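Local coordinates for APC3568 protein (Geobacillus stearothermophilus, PDB 1RFZ), which is of unknown function but belongs to the phosphatidylglycerophosphatase A (PgpA) family, so a lipid phosphatase role is possible though unproven, at residues 15-20 with 56-61; 23-28 with 131-136. All coordinates share one frame; numbering follows the deposited sequence.

Contact 1 of 2, residues 15-20 with 56-61; sequences TARRWL and RVISKR. With SO4 (sulfate ion), chain F; SO4 (sulfate ion), chain E.
Arg17 and Leu20 of helix 13-22 meet Ile58 of helix 47-58 in a helix-to-helix contact inside this all-helical fold. Ile58 uses a different branch for each partner. Its CG2 lies over one face of the Arg17 guanidinium, toward the rim, with Arg17 NE 4.0 Å from Ile58 CG2. The Arg17 chain is extended from CG to NE (chi2 168°, chi3 176°), which carries the guanidinium across to Ile58. The polar atoms of Arg17 are gripped outside the contact: NE forms a salt bridge with Glu13, and NH2 bonds to Asn55. The CD1 end of Ile58 meets Leu20 tip to tip, with Leu20 CD1 4.1 Å from Ile58 CD1. Beyond Ile58 the chain turns, and Lys60 takes the N-cap position of helix 61-76. Two sulfates, probably from the crystallisation liquor, lie by this turn. Arg61 N donates to O2 of the chain F sulfate at 2.8 Å, and O4 of that ion sits over one face of the Arg61 guanidinium. With an alanine here, the sulfate would probably lose the positive group that now lies along it. At the chain E sulfate, Arg56 NE donates to O2 at 3.0 Å, with a bent N-H...O angle of 134°.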
loop_
_atom_site.group_PDB
_atom_site.type_symbol
_atom_site.label_atom_id
_atom_site.label_comp_id
_atom_site.label_asym_id
_atom_site.label_seq_id
_atom_site.Cartn_x
_atom_site.Cartn_y
_atom_site.Cartn_z
ATOM N N THR A 15 -13.185 23.438 2.923
ATOM C CA THR A 15 -12.591 23.760 1.630
ATOM C C THR A 15 -12.592 22.567 0.681
ATOM O O THR A 15 -12.821 22.717 -0.516
ATOM C CB THR A 15 -11.152 24.272 1.811
ATOM O OG1 THR A 15 -11.184 25.536 2.487
ATOM C CG2 THR A 15 -10.462 24.431 0.467
ATOM N N ALA A 16 -12.339 21.382 1.219
ATOM C CA ALA A 16 -12.322 20.181 0.406
ATOM C C ALA A 16 -13.722 19.888 -0.109
ATOM O O ALA A 16 -13.893 19.355 -1.211
ATOM C CB ALA A 16 -11.809 19.032 1.210
ATOM N N ARG A 17 -14.730 20.241 0.684
ATOM C CA ARG A 17 -16.117 20.028 0.276
ATOM C C ARG A 17 -16.498 21.001 -0.828
ATOM O O ARG A 17 -17.139 20.623 -1.805
ATOM C CB ARG A 17 -17.073 20.207 1.459
ATOM C CG ARG A 17 -17.187 19.001 2.357
ATOM C CD ARG A 17 -17.909 19.319 3.656
ATOM N NE ARG A 17 -18.104 18.116 4.469
ATOM C CZ ARG A 17 -19.042 17.196 4.237
ATOM N NH1 ARG A 17 -19.884 17.344 3.218
ATOM N NH2 ARG A 17 -19.126 16.120 5.009
ATOM N N ARG A 18 -16.096 22.257 -0.674
ATOM C CA ARG A 18 -16.415 23.271 -1.666
ATOM C C ARG A 18 -15.813 22.901 -3.025
ATOM O O ARG A 18 -16.528 22.828 -4.022
ATOM C CB ARG A 18 -15.902 24.636 -1.198
ATOM C CG ARG A 18 -16.536 25.828 -1.902
ATOM C CD ARG A 18 -15.938 27.112 -1.380
ATOM N NE ARG A 18 -14.479 27.062 -1.436
ATOM C CZ ARG A 18 -13.675 28.029 -1.006
ATOM N NH1 ARG A 18 -14.186 29.139 -0.480
ATOM N NH2 ARG A 18 -12.356 27.886 -1.103
ATOM N N TRP A 19 -14.504 22.662 -3.062
ATOM C CA TRP A 19 -13.840 22.288 -4.303
ATOM C C TRP A 19 -14.606 21.163 -4.994
ATOM O O TRP A 19 -14.865 21.238 -6.201
ATOM C CB TRP A 19 -12.402 21.839 -4.030
ATOM C CG TRP A 19 -11.464 22.963 -3.659
ATOM C CD1 TRP A 19 -11.807 24.155 -3.105
ATOM C CD2 TRP A 19 -10.024 22.946 -3.708
ATOM N NE1 TRP A 19 -10.681 24.877 -2.793
ATOM C CE2 TRP A 19 -9.573 24.158 -3.149
ATOM C CE3 TRP A 19 -9.075 22.022 -4.164
ATOM C CZ2 TRP A 19 -8.215 24.472 -3.029
ATOM C CZ3 TRP A 19 -7.716 22.339 -4.045
ATOM C CH2 TRP A 19 -7.304 23.555 -3.480
ATOM N N LEU A 20 -14.969 20.124 -4.237
ATOM C CA LEU A 20 -15.716 18.993 -4.808
ATOM C C LEU A 20 -16.965 19.479 -5.531
ATOM O O LEU A 20 -17.270 19.023 -6.629
ATOM C CB LEU A 20 -16.125 17.982 -3.721
ATOM C CG LEU A 20 -15.054 17.059 -3.122
ATOM C CD1 LEU A 20 -15.714 15.975 -2.281
ATOM C CD2 LEU A 20 -14.260 16.421 -4.241
ATOM N N ARG A 56 -18.380 10.769 6.542
ATOM C CA ARG A 56 -17.399 10.229 7.466
ATOM C C ARG A 56 -15.999 10.181 6.870
ATOM O O ARG A 56 -15.035 10.601 7.508
ATOM C CB ARG A 56 -17.821 8.840 7.919
ATOM C CG ARG A 56 -17.511 8.618 9.362
ATOM C CD ARG A 56 -18.223 9.648 10.195
ATOM N NE ARG A 56 -17.676 9.699 11.540
ATOM C CZ ARG A 56 -18.132 10.498 12.495
ATOM N NH1 ARG A 56 -19.152 11.311 12.244
ATOM N NH2 ARG A 56 -17.566 10.483 13.697
ATOM N N VAL A 57 -15.893 9.659 5.653
ATOM C CA VAL A 57 -14.611 9.575 4.968
ATOM C C VAL A 57 -14.021 10.973 4.706
ATOM O O VAL A 57 -12.818 11.213 4.893
ATOM C CB VAL A 57 -14.773 8.830 3.625
ATOM C CG1 VAL A 57 -13.561 9.060 2.723
ATOM C CG2 VAL A 57 -14.946 7.362 3.885
ATOM N N ILE A 58 -14.882 11.890 4.279
ATOM C CA ILE A 58 -14.459 13.240 3.962
ATOM C C ILE A 58 -13.970 14.013 5.186
ATOM O O ILE A 58 -13.116 14.903 5.069
ATOM C CB ILE A 58 -15.596 13.971 3.214
ATOM C CG1 ILE A 58 -15.648 13.441 1.771
ATOM C CG2 ILE A 58 -15.369 15.472 3.207
ATOM C CD1 ILE A 58 -16.922 13.752 1.002
ATOM N N SER A 59 -14.469 13.655 6.363
ATOM C CA SER A 59 -14.041 14.313 7.607
ATOM C C SER A 59 -12.585 14.008 8.000
ATOM O O SER A 59 -12.065 14.573 8.961
ATOM C CB SER A 59 -14.938 13.867 8.751
ATOM O OG SER A 59 -14.811 12.470 8.945
ATOM N N LYS A 60 -11.951 13.099 7.261
ATOM C CA LYS A 60 -10.574 12.669 7.498
ATOM C C LYS A 60 -9.503 13.510 6.792
ATOM O O LYS A 60 -9.566 13.702 5.585
ATOM C CB LYS A 60 -10.402 11.213 7.040
ATOM C CG LYS A 60 -10.652 10.146 8.087
ATOM C CD LYS A 60 -12.097 9.754 8.171
ATOM C CE LYS A 60 -12.260 8.592 9.133
ATOM N NZ LYS A 60 -11.717 8.900 10.488
ATOM N N ARG A 61 -8.508 13.973 7.541
ATOM C CA ARG A 61 -7.421 14.771 6.976
ATOM C C ARG A 61 -6.741 14.046 5.813
ATOM O O ARG A 61 -6.541 14.616 4.733
ATOM C CB ARG A 61 -6.362 15.075 8.040
ATOM C CG ARG A 61 -6.849 15.913 9.201
ATOM C CD ARG A 61 -5.834 15.918 10.333
ATOM N NE ARG A 61 -6.345 16.603 11.516
ATOM C CZ ARG A 61 -5.802 16.509 12.726
ATOM N NH1 ARG A 61 -4.728 15.756 12.912
ATOM N NH2 ARG A 61 -6.336 17.161 13.751
HETATM S S SO4 F . -8.023 12.272 11.374
HETATM O O1 SO4 F . -9.450 12.594 11.735
HETATM O O2 SO4 F . -7.811 12.590 9.926
HETATM O O3 SO4 F . -7.756 10.812 11.600
HETATM O O4 SO4 F . -7.063 13.070 12.220
HETATM S S SO4 E . -15.289 6.770 12.146
HETATM O O1 SO4 E . -14.985 5.321 12.268
HETATM O O2 SO4 E . -16.751 6.963 12.286
HETATM O O3 SO4 E . -14.817 7.305 10.847
HETATM O O4 SO4 E . -14.601 7.532 13.215
#

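Contact 2 of 2, residues 23-28 with 131-136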
loop_
_atom_site.group_PDB
_atom_site.type_symbol
_atom_site.label_atom_id
_atom_site.label_comp_id
_atom_site.label_asym_id
_atom_site.label_seq_id
_atom_site.Cartn_x
_atom_site.Cartn_y
_atom_site.Cartn_z
ATOM N N ARG A 23 -16.225 21.227 -8.775
ATOM C CA ARG A 23 -15.750 20.383 -9.867
ATOM C C ARG A 23 -16.923 19.519 -10.339
ATOM O O ARG A 23 -16.792 18.712 -11.267
ATOM C CB ARG A 23 -14.588 19.509 -9.406
ATOM C CG ARG A 23 -13.436 20.293 -8.814
ATOM C CD ARG A 23 -12.871 21.290 -9.805
ATOM N NE ARG A 23 -11.993 20.672 -10.792
ATOM C CZ ARG A 23 -11.385 21.338 -11.772
ATOM N NH1 ARG A 23 -11.564 22.649 -11.897
ATOM N NH2 ARG A 23 -10.590 20.698 -12.623
ATOM N N GLY A 24 -18.071 19.703 -9.689
ATOM C CA GLY A 24 -19.264 18.972 -10.067
ATOM C C GLY A 24 -19.705 17.862 -9.128
ATOM O O GLY A 24 -20.820 17.326 -9.256
ATOM N N VAL A 25 -18.862 17.520 -8.160
ATOM C CA VAL A 25 -19.204 16.433 -7.254
ATOM C C VAL A 25 -19.943 16.818 -5.973
ATOM O O VAL A 25 -19.543 17.711 -5.228
ATOM C CB VAL A 25 -17.948 15.600 -6.904
ATOM C CG1 VAL A 25 -18.366 14.327 -6.183
ATOM C CG2 VAL A 25 -17.148 15.277 -8.195
ATOM N N THR A 26 -21.036 16.105 -5.745
ATOM C CA THR A 26 -21.910 16.295 -4.602
ATOM C C THR A 26 -21.776 15.127 -3.660
ATOM O O THR A 26 -21.800 13.984 -4.103
ATOM C CB THR A 26 -23.370 16.318 -5.056
ATOM O OG1 THR A 26 -23.645 17.566 -5.688
ATOM C CG2 THR A 26 -24.305 16.111 -3.889
ATOM N N VAL A 27 -21.655 15.396 -2.366
ATOM C CA VAL A 27 -21.577 14.317 -1.383
ATOM C C VAL A 27 -22.650 13.276 -1.690
ATOM O O VAL A 27 -22.447 12.085 -1.481
ATOM C CB VAL A 27 -21.812 14.853 0.053
ATOM C CG1 VAL A 27 -22.509 13.790 0.926
ATOM C CG2 VAL A 27 -20.488 15.275 0.674
ATOM N N GLU A 28 -23.784 13.747 -2.198
ATOM C CA GLU A 28 -24.923 12.897 -2.537
ATOM C C GLU A 28 -24.715 11.966 -3.733
ATOM O O GLU A 28 -25.151 10.818 -3.720
ATOM C CB GLU A 28 -26.156 13.776 -2.796
ATOM C CG GLU A 28 -27.391 13.033 -3.266
ATOM C CD GLU A 28 -28.503 13.039 -2.231
ATOM O OE1 GLU A 28 -29.001 14.136 -1.891
ATOM O OE2 GLU A 28 -28.872 11.947 -1.752
ATOM N N GLN A 131 -19.309 8.852 -14.654
ATOM C CA GLN A 131 -19.640 8.948 -16.067
ATOM C C GLN A 131 -19.262 10.338 -16.571
ATOM O O GLN A 131 -18.578 10.486 -17.585
ATOM C CB GLN A 131 -21.138 8.728 -16.260
ATOM C CG GLN A 131 -21.607 8.944 -17.683
ATOM C CD GLN A 131 -21.079 7.889 -18.632
ATOM O OE1 GLN A 131 -21.262 7.985 -19.849
ATOM N NE2 GLN A 131 -20.427 6.866 -18.082
ATOM N N TYR A 132 -19.713 11.357 -15.848
ATOM C CA TYR A 132 -19.428 12.732 -16.214
ATOM C C TYR A 132 -17.960 13.106 -16.076
ATOM O O TYR A 132 -17.418 13.815 -16.922
ATOM C CB TYR A 132 -20.268 13.692 -15.365
ATOM C CG TYR A 132 -19.709 15.100 -15.304
ATOM C CD1 TYR A 132 -19.539 15.857 -16.460
ATOM C CD2 TYR A 132 -19.311 15.657 -14.090
ATOM C CE1 TYR A 132 -18.982 17.131 -16.410
ATOM C CE2 TYR A 132 -18.755 16.929 -14.028
ATOM C CZ TYR A 132 -18.591 17.659 -15.190
ATOM O OH TYR A 132 -18.025 18.913 -15.134
ATOM N N LEU A 133 -17.311 12.638 -15.014
ATOM C CA LEU A 133 -15.915 12.992 -14.796
ATOM C C LEU A 133 -14.957 12.330 -15.762
ATOM O O LEU A 133 -13.893 12.877 -16.062
ATOM C CB LEU A 133 -15.489 12.666 -13.366
ATOM C CG LEU A 133 -16.097 13.488 -12.239
ATOM C CD1 LEU A 133 -17.553 13.103 -12.053
ATOM C CD2 LEU A 133 -15.325 13.229 -10.964
ATOM N N ASN A 134 -15.312 11.152 -16.256
ATOM C CA ASN A 134 -14.410 10.492 -17.178
ATOM C C ASN A 134 -14.653 10.961 -18.606
ATOM O O ASN A 134 -13.810 10.759 -19.482
ATOM C CB ASN A 134 -14.550 8.975 -17.089
ATOM C CG ASN A 134 -13.267 8.264 -17.457
ATOM O OD1 ASN A 134 -12.610 7.663 -16.605
ATOM N ND2 ASN A 134 -12.887 8.348 -18.728
ATOM N N ASP A 135 -15.805 11.594 -18.829
ATOM C CA ASP A 135 -16.156 12.112 -20.149
ATOM C C ASP A 135 -15.131 13.185 -20.541
ATOM O O ASP A 135 -15.016 14.221 -19.879
ATOM C CB ASP A 135 -17.562 12.716 -20.122
ATOM C CG ASP A 135 -18.382 12.340 -21.339
ATOM O OD1 ASP A 135 -18.679 11.137 -21.509
ATOM O OD2 ASP A 135 -18.732 13.246 -22.123
ATOM N N LYS A 136 -14.393 12.935 -21.620
ATOM C CA LYS A 136 -13.358 13.859 -22.066
ATOM C C LYS A 136 -13.858 14.977 -22.960
ATOM O O LYS A 136 -13.097 15.883 -23.319
ATOM C CB LYS A 136 -12.241 13.080 -22.763
ATOM C CG LYS A 136 -11.453 12.196 -21.803
ATOM C CD LYS A 136 -10.385 11.395 -22.511
ATOM C CE LYS A 136 -9.614 10.546 -21.520
ATOM N NZ LYS A 136 -8.745 9.560 -22.221
#
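Arg23 meets Tyr132 through its backbone: Arg23 O lies 3.8 Å from Tyr132 CE2, at the edge of the ring and near its plane. The Arg23 side chain goes elsewhere, with NH2 in a salt bridge to Glu78. Gly24 follows in a Schellman motif that closes helix 13-22. Its phi is positive, 107°, and at this phi a CB would crowd the carbonyl O of Arg23, which suits glycine. It would probably also come close to the Tyr132 ring, whose CE2 lies 4.5 Å from Gly24 CA. The ring reaches this turn because Tyr132 CG is anti to the backbone N (chi1 159°). Val25 comes next and makes the apolar part of the contact. Its CG2 is 3.9 Å from Leu133 CD2, and the two side chains cross at about a right angle. Thr26 then takes the N-cap position of helix 27-38, though its side chain makes no capping bond. Val27 and Glu28 begin that helix and turn to other partners, both touching Ile51. The linker between helices 13-22 and 27-38 thus packs on the C-terminal part of helix 129-134. Leu145 of helix 145-163 touches Arg23, Val25 and Leu133, while helix 61-76 lies against the Arg23 side chain.

In the fold
Contact 1 and contact 2 lie about 15 Å apart, centre to centre, in an all-helical chain. Their segments alternate along the sequence: 15-20, 23-28, 56-61, then 131-136. Helix 13-22 supplies one side of contact 1, and the turn after it supplies one side of contact 2. The two are joined directly by a probable hydrogen bond from Val25 N to Leu20 O. Val27 also bridges them, packing its CG2 on Ile58 CD1 and Arg17 NH1. Helices 13-22, 27-38 and 47-58 follow one another in the chain, while helix 129-134 comes much later. Together the contacts join helices from early and late in the chain within the region assigned to the PgpA family. Leu145 of helix 145-163 touches both.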